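Local atomic coordinates of diaminopimelate decarboxylase (Aquifex aeolicus, PDB entry 2P3E), a protein that probably catalyses the pyridoxal 5'-phosphate-dependent decarboxylation of meso-diaminopimelate to L-lysine, the last step of lysine biosynthesis by the diaminopimelate route. Residues Glu123-Val129 / Lys147-Ile153; Glu197-Cys203 / Ile236-Gly242. All blocks are in the same frame, centred on the assembly; numbering follows the deposited sequence.

Contact 1: residues Glu123-Val129 / Lys147-Ile153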
ATOM      1  N   GLU B 123      22.332  -3.057 -21.711  1.00 18.88           N
ATOM      2  CA  GLU B 123      22.631  -4.380 -22.292  1.00 19.38           C
ATOM      3  C   GLU B 123      22.275  -5.542 -21.334  1.00 18.31           C
ATOM      4  O   GLU B 123      23.094  -6.419 -21.059  1.00 17.64           O
ATOM      5  CB  GLU B 123      24.103  -4.452 -22.748  1.00 19.49           C
ATOM      6  CG  GLU B 123      24.452  -3.475 -23.872  1.00 22.95           C
ATOM      7  CD  GLU B 123      24.050  -3.962 -25.283  1.00 29.06           C
ATOM      8  OE1 GLU B 123      23.399  -5.025 -25.445  1.00 30.16           O
ATOM      9  OE2 GLU B 123      24.401  -3.269 -26.254  1.00 31.08           O
ATOM     10  N   ILE B 124      21.044  -5.537 -20.823  1.00 17.54           N
ATOM     11  CA  ILE B 124      20.615  -6.593 -19.890  1.00 16.93           C
ATOM     12  C   ILE B 124      20.578  -7.928 -20.642  1.00 16.83           C
ATOM     13  O   ILE B 124      20.575  -7.932 -21.879  1.00 17.14           O
ATOM     14  CB  ILE B 124      19.248  -6.279 -19.221  1.00 17.22           C
ATOM     15  CG1 ILE B 124      18.138  -6.171 -20.273  1.00 17.74           C
ATOM     16  CG2 ILE B 124      19.354  -5.013 -18.352  1.00 15.11           C
ATOM     17  CD1 ILE B 124      16.733  -6.310 -19.705  1.00 18.42           C
ATOM     18  N   LEU B 125      20.562  -9.040 -19.907  1.00 16.27           N
ATOM     19  CA  LEU B 125      20.623 -10.376 -20.502  1.00 15.75           C
ATOM     20  C   LEU B 125      19.459 -10.615 -21.464  1.00 16.18           C
ATOM     21  O   LEU B 125      19.658 -11.043 -22.615  1.00 14.88           O
ATOM     22  CB  LEU B 125      20.672 -11.456 -19.410  1.00 15.52           C
ATOM     23  CG  LEU B 125      20.822 -12.912 -19.864  1.00 17.41           C
ATOM     24  CD1 LEU B 125      22.135 -13.147 -20.673  1.00 16.83           C
ATOM     25  CD2 LEU B 125      20.770 -13.845 -18.661  1.00 15.65           C
ATOM     26  N   MET B 126      18.250 -10.291 -21.005  1.00 15.62           N
ATOM     27  CA  MET B 126      17.055 -10.660 -21.719  1.00 15.87           C
ATOM     28  C   MET B 126      15.831  -9.870 -21.249  1.00 15.88           C
ATOM     29  O   MET B 126      15.616  -9.714 -20.047  1.00 14.52           O
ATOM     30  CB  MET B 126      16.824 -12.151 -21.477  1.00 16.69           C
ATOM     31  CG  MET B 126      15.782 -12.825 -22.312  1.00 16.15           C
ATOM     32  SD  MET B 126      16.055 -14.595 -22.172  1.00 17.08           S
ATOM     33  CE  MET B 126      15.223 -15.061 -20.642  1.00 16.55           C
ATOM     34  N   PHE B 127      15.045  -9.392 -22.214  1.00 15.14           N
ATOM     35  CA  PHE B 127      13.684  -8.910 -21.974  1.00 15.72           C
ATOM     36  C   PHE B 127      12.684 -10.067 -22.107  1.00 15.70           C
ATOM     37  O   PHE B 127      12.631 -10.754 -23.152  1.00 15.74           O
ATOM     38  CB  PHE B 127      13.307  -7.827 -22.984  1.00 15.76           C
ATOM     39  CG  PHE B 127      14.074  -6.551 -22.824  1.00 15.98           C
ATOM     40  CD1 PHE B 127      13.572  -5.515 -22.039  1.00 15.43           C
ATOM     41  CD2 PHE B 127      15.322  -6.396 -23.436  1.00 18.05           C
ATOM     42  CE1 PHE B 127      14.304  -4.326 -21.884  1.00 14.80           C
ATOM     43  CE2 PHE B 127      16.058  -5.212 -23.290  1.00 16.49           C
ATOM     44  CZ  PHE B 127      15.545  -4.180 -22.521  1.00 15.67           C
ATOM     45  N   ASN B 128      11.909 -10.296 -21.052  1.00 15.52           N
ATOM     46  CA  ASN B 128      10.785 -11.228 -21.114  1.00 15.53           C
ATOM     47  C   ASN B 128       9.539 -10.473 -21.539  1.00 16.96           C
ATOM     48  O   ASN B 128       8.910  -9.754 -20.747  1.00 15.97           O
ATOM     49  CB  ASN B 128      10.600 -11.985 -19.786  1.00 15.11           C
ATOM     50  CG  ASN B 128      11.770 -12.897 -19.484  1.00 16.14           C
ATOM     51  OD1 ASN B 128      12.317 -13.541 -20.389  1.00 17.84           O
ATOM     52  ND2 ASN B 128      12.161 -12.966 -18.220  1.00 15.44           N
ATOM     53  N   VAL B 129       9.202 -10.647 -22.817  1.00 17.62           N
ATOM     54  CA  VAL B 129       8.256  -9.814 -23.502  1.00 19.47           C
ATOM     55  C   VAL B 129       6.824 -10.279 -23.268  1.00 20.36           C
ATOM     56  O   VAL B 129       6.506 -11.477 -23.354  1.00 20.61           O
ATOM     57  CB  VAL B 129       8.597  -9.688 -25.027  1.00 19.15           C
ATOM     58  CG1 VAL B 129       7.537  -8.926 -25.750  1.00 20.92           C
ATOM     59  CG2 VAL B 129       9.940  -8.964 -25.221  1.00 20.99           C
ATOM     60  N   LYS B 147      21.712  -0.486 -30.944  1.00 27.51           N
ATOM     61  CA  LYS B 147      21.990  -1.667 -30.134  1.00 27.18           C
ATOM     62  C   LYS B 147      21.030  -2.791 -30.528  1.00 26.16           C
ATOM     63  O   LYS B 147      20.124  -2.594 -31.340  1.00 25.81           O
ATOM     64  CB  LYS B 147      21.853  -1.352 -28.637  1.00 27.40           C
ATOM     65  CG  LYS B 147      23.004  -0.545 -28.038  1.00 29.55           C
ATOM     66  CD  LYS B 147      23.077  -0.747 -26.530  1.00 31.87           C
ATOM     67  CE  LYS B 147      23.780   0.386 -25.808  1.00 33.48           C
ATOM     68  NZ  LYS B 147      25.036   0.844 -26.455  1.00 36.17           N
ATOM     69  N   LYS B 148      21.261  -3.972 -29.963  1.00 25.17           N
ATOM     70  CA  LYS B 148      20.304  -5.067 -30.054  1.00 24.56           C
ATOM     71  C   LYS B 148      19.634  -5.283 -28.696  1.00 23.01           C
ATOM     72  O   LYS B 148      20.279  -5.136 -27.652  1.00 23.52           O
ATOM     73  CB  LYS B 148      21.008  -6.362 -30.468  1.00 25.57           C
ATOM     74  CG  LYS B 148      21.708  -6.319 -31.820  1.00 27.28           C
ATOM     75  CD  LYS B 148      20.750  -6.099 -32.965  1.00 31.00           C
ATOM     76  CE  LYS B 148      21.464  -6.251 -34.316  1.00 33.16           C
ATOM     77  NZ  LYS B 148      21.385  -7.670 -34.759  1.00 35.37           N
ATOM     78  N   ALA B 149      18.343  -5.609 -28.719  1.00 21.17           N
ATOM     79  CA  ALA B 149      17.630  -6.056 -27.512  1.00 20.29           C
ATOM     80  C   ALA B 149      17.435  -7.561 -27.590  1.00 19.59           C
ATOM     81  O   ALA B 149      16.855  -8.059 -28.545  1.00 19.63           O
ATOM     82  CB  ALA B 149      16.289  -5.346 -27.370  1.00 19.83           C
ATOM     83  N   ARG B 150      17.930  -8.277 -26.583  1.00 19.19           N
ATOM     84  CA  ARG B 150      17.769  -9.722 -26.504  1.00 18.90           C
ATOM     85  C   ARG B 150      16.423 -10.049 -25.863  1.00 18.48           C
ATOM     86  O   ARG B 150      16.085  -9.509 -24.802  1.00 17.86           O
ATOM     87  CB  ARG B 150      18.909 -10.341 -25.697  1.00 18.67           C
ATOM     88  CG  ARG B 150      20.226 -10.483 -26.450  1.00 21.50           C
ATOM     89  CD  ARG B 150      21.344 -10.817 -25.470  1.00 24.17           C
ATOM     90  NE  ARG B 150      21.533  -9.699 -24.546  1.00 25.78           N
ATOM     91  CZ  ARG B 150      22.324  -8.654 -24.786  1.00 28.08           C
ATOM     92  NH1 ARG B 150      23.019  -8.589 -25.919  1.00 28.29           N
ATOM     93  NH2 ARG B 150      22.419  -7.671 -23.895  1.00 26.90           N
ATOM     94  N   ILE B 151      15.648 -10.917 -26.503  1.00 17.79           N
ATOM     95  CA  ILE B 151      14.292 -11.195 -26.041  1.00 17.25           C
ATOM     96  C   ILE B 151      13.946 -12.679 -25.815  1.00 17.41           C
ATOM     97  O   ILE B 151      14.527 -13.602 -26.427  1.00 16.32           O
ATOM     98  CB  ILE B 151      13.218 -10.584 -26.996  1.00 17.61           C
ATOM     99  CG1 ILE B 151      13.279 -11.277 -28.358  1.00 18.35           C
ATOM    100  CG2 ILE B 151      13.372  -9.040 -27.115  1.00 16.29           C
ATOM    101  CD1 ILE B 151      11.941 -11.276 -29.095  1.00 23.08           C
ATOM    102  N   ALA B 152      12.974 -12.864 -24.924  1.00 17.10           N
ATOM    103  CA  ALA B 152      12.223 -14.100 -24.784  1.00 16.85           C
ATOM    104  C   ALA B 152      10.759 -13.724 -24.839  1.00 16.64           C
ATOM    105  O   ALA B 152      10.387 -12.607 -24.472  1.00 16.16           O
ATOM    106  CB  ALA B 152      12.533 -14.750 -23.450  1.00 16.60           C
ATOM    107  N   ILE B 153       9.911 -14.652 -25.267  1.00 16.35           N
ATOM    108  CA  ILE B 153       8.469 -14.445 -25.142  1.00 16.77           C
ATOM    109  C   ILE B 153       8.005 -15.103 -23.840  1.00 16.96           C
ATOM    110  O   ILE B 153       8.384 -16.250 -23.546  1.00 15.05           O
ATOM    111  CB  ILE B 153       7.666 -15.024 -26.363  1.00 16.72           C
ATOM    112  CG1 ILE B 153       8.100 -14.363 -27.689  1.00 17.07           C
ATOM    113  CG2 ILE B 153       6.139 -14.869 -26.157  1.00 18.34           C
ATOM    114  CD1 ILE B 153       7.974 -12.872 -27.713  1.00 18.21           C
TER
HETATM  115  O   HOH W   1      23.646  -4.535 -28.618  1.00 33.20           O
HETATM  116  O   HOH W   2      19.088  -6.816 -24.261  1.00 19.90           O
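The carbonyl oxygen of Ile124 takes bonds from three donors, two of them on Arg150: Arg150 NH2 lies 2.7 Å from Ile124 O, Arg150 NE adds a weak bond, and a water donates to the same oxygen while accepting from Arg150 N. This knot lies where two neighbouring parallel strands of the TIM-like barrel begin, in the beta-alpha-beta unit of strand 126-129, helix 132-145 and strand 149-156. The Arg150 chain, bent at chi3 (-64°), lays its guanidinium edge along the turn before strand 126-129; NE also donates to Leu125 O (3.0 Å); this oxygen lies in the guanidinium plane, while NE stands above the plane of the carbonyl. NH2 completes a salt bridge with Glu123 OE1 (3.2 Å), on the anti lone pair of a carboxylate nearly coplanar with the guanidinium. A methionine in place of Arg150 would probably leave the Ile124 and Leu125 carbonyls without these donors and the Glu123 carboxylate without its charge partner. Further along, Phe127 N to Arg150 O, Ala152 N to Phe127 O and Val129 N to Ala152 O, each 2.8 Å, knit the strands. Phe127, Val129 and Ile151 face helix 132-145, and Ile124 CD1 sits over the centre of the Phe127 ring. Toward the barrel interior, Ala152 CB touches both Met126 SD (3.7 Å) and Asn128 OD1 (3.3 Å), a buried oxygen with no polar partner in the model.

Contact 2: residues Glu197-Cys203 / Ile236-Gly242; sequences EIVGIHC and IKYLDIG
Strands 196-202 and 238-240 are parallel neighbours in the TIM-like barrel, the two ends of a beta-alpha-beta crossover through helix 214-231, and their C-terminal ends approach the predicted cofactor site. Val199 O receives Tyr238 N at 2.9 Å and, weakly, Lys237 N; beyond it run Ile201 N to Tyr238 O (3.1 Å), Asp240 N to Ile201 O (3.0 Å) and Cys203 N to Asp240 O (2.9 Å). On the helix-facing side Ile201 CD1 meets Leu239 CD2 at 3.7 Å, the two side chains lying side by side, while the Ile236 side chain crosses that of Ile201 at about a right angle, CG2 against CG1. Tyr238 lies on the other face, and Val199 CG2 reaches the edge of its ring, 3.9 Å from CD2. His202 and Asp240 point the same way, both with CG anti to the backbone N (chi1 177° and -176°), which brings His202 CD2 within 3.3 Å of Asp240 CG, ring and carboxylate planes 68° apart. Asp240 OD1 accepts from Gly242 N at 3.2 Å, an Asx turn that helps orient the carboxylate. His202 NE2 bonds instead to OE1 of Glu279, a probable pyridoxal phosphate ligand; His202 is thus a second-shell residue that probably helps position that carboxylate, with Asp240 close beside it.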
ATOM      1  N   GLU B 197      17.173  -9.621 -30.883  1.00 21.28           N
ATOM      2  CA  GLU B 197      17.826 -10.905 -30.968  1.00 21.29           C
ATOM      3  C   GLU B 197      17.050 -11.885 -30.082  1.00 20.83           C
ATOM      4  O   GLU B 197      17.030 -11.747 -28.840  1.00 18.96           O
ATOM      5  CB  GLU B 197      19.262 -10.761 -30.485  1.00 22.02           C
ATOM      6  CG  GLU B 197      20.088 -12.019 -30.620  1.00 27.00           C
ATOM      7  CD  GLU B 197      21.468 -11.857 -30.019  1.00 32.78           C
ATOM      8  OE1 GLU B 197      21.872 -10.692 -29.754  1.00 35.69           O
ATOM      9  OE2 GLU B 197      22.141 -12.895 -29.810  1.00 35.29           O
ATOM     10  N   ILE B 198      16.413 -12.864 -30.720  1.00 19.90           N
ATOM     11  CA  ILE B 198      15.655 -13.900 -30.005  1.00 20.20           C
ATOM     12  C   ILE B 198      16.591 -14.892 -29.335  1.00 19.69           C
ATOM     13  O   ILE B 198      17.311 -15.623 -30.022  1.00 20.11           O
ATOM     14  CB  ILE B 198      14.721 -14.660 -30.968  1.00 20.67           C
ATOM     15  CG1 ILE B 198      13.710 -13.689 -31.577  1.00 21.52           C
ATOM     16  CG2 ILE B 198      14.043 -15.844 -30.246  1.00 21.54           C
ATOM     17  CD1 ILE B 198      12.974 -14.248 -32.800  1.00 24.77           C
ATOM     18  N   VAL B 199      16.590 -14.918 -28.005  1.00 18.44           N
ATOM     19  CA  VAL B 199      17.523 -15.768 -27.241  1.00 17.84           C
ATOM     20  C   VAL B 199      16.864 -16.692 -26.204  1.00 17.19           C
ATOM     21  O   VAL B 199      17.529 -17.566 -25.639  1.00 17.02           O
ATOM     22  CB  VAL B 199      18.630 -14.953 -26.494  1.00 17.64           C
ATOM     23  CG1 VAL B 199      19.501 -14.131 -27.481  1.00 18.99           C
ATOM     24  CG2 VAL B 199      18.029 -14.050 -25.419  1.00 16.61           C
ATOM     25  N   GLY B 200      15.581 -16.490 -25.936  1.00 16.85           N
ATOM     26  CA  GLY B 200      14.970 -17.226 -24.844  1.00 16.82           C
ATOM     27  C   GLY B 200      13.511 -17.576 -24.950  1.00 15.97           C
ATOM     28  O   GLY B 200      12.816 -17.168 -25.880  1.00 16.20           O
ATOM     29  N   ILE B 201      13.065 -18.351 -23.963  1.00 16.11           N
ATOM     30  CA  ILE B 201      11.650 -18.619 -23.709  1.00 15.48           C
ATOM     31  C   ILE B 201      11.464 -18.396 -22.220  1.00 15.29           C
ATOM     32  O   ILE B 201      12.342 -18.755 -21.431  1.00 15.14           O
ATOM     33  CB  ILE B 201      11.246 -20.095 -24.030  1.00 15.34           C
ATOM     34  CG1 ILE B 201      11.538 -20.443 -25.494  1.00 15.56           C
ATOM     35  CG2 ILE B 201       9.771 -20.366 -23.615  1.00 14.49           C
ATOM     36  CD1 ILE B 201      11.478 -21.933 -25.799  1.00 16.18           C
ATOM     37  N   HIS B 202      10.337 -17.804 -21.840  1.00 15.44           N
ATOM     38  CA  HIS B 202      10.063 -17.544 -20.424  1.00 16.60           C
ATOM     39  C   HIS B 202       8.698 -18.097 -20.026  1.00 17.38           C
ATOM     40  O   HIS B 202       7.722 -17.976 -20.783  1.00 16.85           O
ATOM     41  CB  HIS B 202      10.119 -16.035 -20.131  1.00 16.57           C
ATOM     42  CG  HIS B 202       9.777 -15.670 -18.713  1.00 17.30           C
ATOM     43  ND1 HIS B 202       8.798 -14.814 -18.300  1.00 20.93           N
ATOM     44  CD2 HIS B 202      10.403 -16.100 -17.574  1.00 19.42           C
ATOM     45  CE1 HIS B 202       8.834 -14.745 -16.948  1.00 20.45           C
ATOM     46  NE2 HIS B 202       9.809 -15.524 -16.509  1.00 21.53           N
ATOM     47  N   CYS B 203       8.636 -18.710 -18.853  1.00 17.74           N
ATOM     48  CA  CYS B 203       7.345 -18.956 -18.212  1.00 20.34           C
ATOM     49  C   CYS B 203       7.416 -18.637 -16.728  1.00 20.74           C
ATOM     50  O   CYS B 203       8.442 -18.830 -16.087  1.00 21.28           O
ATOM     51  CB  CYS B 203       6.863 -20.389 -18.452  1.00 20.25           C
ATOM     52  SG  CYS B 203       7.826 -21.669 -17.616  1.00 24.46           S
ATOM     53  N   ILE B 236      17.789 -20.738 -29.237  1.00 21.08           N
ATOM     54  CA  ILE B 236      17.289 -20.504 -27.888  1.00 20.29           C
ATOM     55  C   ILE B 236      18.390 -20.845 -26.895  1.00 19.66           C
ATOM     56  O   ILE B 236      18.633 -22.021 -26.583  1.00 19.53           O
ATOM     57  CB  ILE B 236      15.958 -21.287 -27.607  1.00 20.39           C
ATOM     58  CG1 ILE B 236      14.881 -21.006 -28.671  1.00 20.04           C
ATOM     59  CG2 ILE B 236      15.404 -20.986 -26.201  1.00 20.37           C
ATOM     60  CD1 ILE B 236      14.517 -19.510 -28.906  1.00 21.30           C
ATOM     61  N   LYS B 237      19.056 -19.795 -26.406  1.00 18.77           N
ATOM     62  CA  LYS B 237      20.157 -19.930 -25.459  1.00 18.23           C
ATOM     63  C   LYS B 237      19.682 -20.101 -24.012  1.00 17.73           C
ATOM     64  O   LYS B 237      20.368 -20.748 -23.217  1.00 17.58           O
ATOM     65  CB  LYS B 237      21.082 -18.712 -25.553  1.00 18.41           C
ATOM     66  CG  LYS B 237      21.716 -18.497 -26.916  1.00 19.99           C
ATOM     67  CD  LYS B 237      22.411 -17.124 -26.949  1.00 23.65           C
ATOM     68  CE  LYS B 237      23.006 -16.809 -28.327  1.00 28.04           C
ATOM     69  NZ  LYS B 237      24.079 -17.772 -28.706  1.00 27.91           N
ATOM     70  N   TYR B 238      18.506 -19.534 -23.687  1.00 17.05           N
ATOM     71  CA  TYR B 238      17.992 -19.494 -22.296  1.00 16.53           C
ATOM     72  C   TYR B 238      16.554 -19.990 -22.154  1.00 16.08           C
ATOM     73  O   TYR B 238      15.689 -19.671 -22.959  1.00 16.46           O
ATOM     74  CB  TYR B 238      18.080 -18.078 -21.694  1.00 16.34           C
ATOM     75  CG  TYR B 238      19.440 -17.463 -21.891  1.00 17.36           C
ATOM     76  CD1 TYR B 238      20.527 -17.837 -21.086  1.00 19.05           C
ATOM     77  CD2 TYR B 238      19.648 -16.532 -22.890  1.00 18.35           C
ATOM     78  CE1 TYR B 238      21.803 -17.284 -21.289  1.00 19.51           C
ATOM     79  CE2 TYR B 238      20.903 -15.970 -23.096  1.00 19.46           C
ATOM     80  CZ  TYR B 238      21.971 -16.365 -22.305  1.00 20.07           C
ATOM     81  OH  TYR B 238      23.208 -15.798 -22.546  1.00 23.04           O
ATOM     82  N   LEU B 239      16.331 -20.773 -21.114  1.00 16.09           N
ATOM     83  CA  LEU B 239      14.995 -21.175 -20.711  1.00 16.24           C
ATOM     84  C   LEU B 239      14.810 -20.691 -19.290  1.00 16.00           C
ATOM     85  O   LEU B 239      15.379 -21.243 -18.346  1.00 16.12           O
ATOM     86  CB  LEU B 239      14.819 -22.688 -20.778  1.00 16.37           C
ATOM     87  CG  LEU B 239      14.932 -23.325 -22.168  0.80 18.02           C
ATOM     88  CD1 LEU B 239      14.712 -24.835 -22.054  0.50 17.53           C
ATOM     89  CD2 LEU B 239      13.962 -22.690 -23.176  1.00 18.94           C
ATOM     90  N   ASP B 240      14.034 -19.624 -19.165  1.00 15.69           N
ATOM     91  CA  ASP B 240      13.753 -19.001 -17.887  1.00 16.06           C
ATOM     92  C   ASP B 240      12.414 -19.570 -17.383  1.00 16.02           C
ATOM     93  O   ASP B 240      11.352 -19.224 -17.899  1.00 14.72           O
ATOM     94  CB  ASP B 240      13.704 -17.468 -18.079  1.00 15.77           C
ATOM     95  CG  ASP B 240      13.516 -16.708 -16.779  1.00 16.93           C
ATOM     96  OD1 ASP B 240      13.028 -17.290 -15.787  1.00 14.43           O
ATOM     97  OD2 ASP B 240      13.844 -15.502 -16.771  1.00 17.29           O
ATOM     98  N   ILE B 241      12.479 -20.431 -16.369  1.00 15.75           N
ATOM     99  CA  ILE B 241      11.297 -21.157 -15.933  1.00 17.23           C
ATOM    100  C   ILE B 241      10.616 -20.509 -14.722  1.00 17.73           C
ATOM    101  O   ILE B 241       9.715 -21.087 -14.125  1.00 18.11           O
ATOM    102  CB  ILE B 241      11.580 -22.664 -15.741  1.00 17.14           C
ATOM    103  CG1 ILE B 241      12.695 -22.894 -14.715  1.00 17.95           C
ATOM    104  CG2 ILE B 241      12.000 -23.282 -17.077  1.00 18.40           C
ATOM    105  CD1 ILE B 241      12.825 -24.367 -14.257  1.00 19.89           C
ATOM    106  N   GLY B 242      11.048 -19.304 -14.376  1.00 17.97           N
ATOM    107  CA  GLY B 242      10.313 -18.478 -13.421  1.00 18.82           C
ATOM    108  C   GLY B 242      10.605 -18.772 -11.970  1.00 18.75           C
ATOM    109  O   GLY B 242      11.564 -19.499 -11.630  1.00 18.34           O
TER

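In the fold
Along the chain, strand 126-129 runs into helix 132-145 and returns as strand 149-156, so contact 1 closes a short loop of 17 residues. The chain then passes through helix 183-191 to strand 196-202 and crosses helix 214-231 to strand 238-240, where contact 2 closes a longer loop of 32. The loops follow in series, neither nesting nor crossing, and the centres of the two contacts lie about 9 Å apart. Strands 149-156 and 196-202 are themselves neighbours, probably bonded by Ala149 O with Glu197 N and Ile151 N with Glu197 O, so both contacts form one continuous arc of the barrel wall. Inside it, Asn128 packs on His202 and bonds weakly to Asp240.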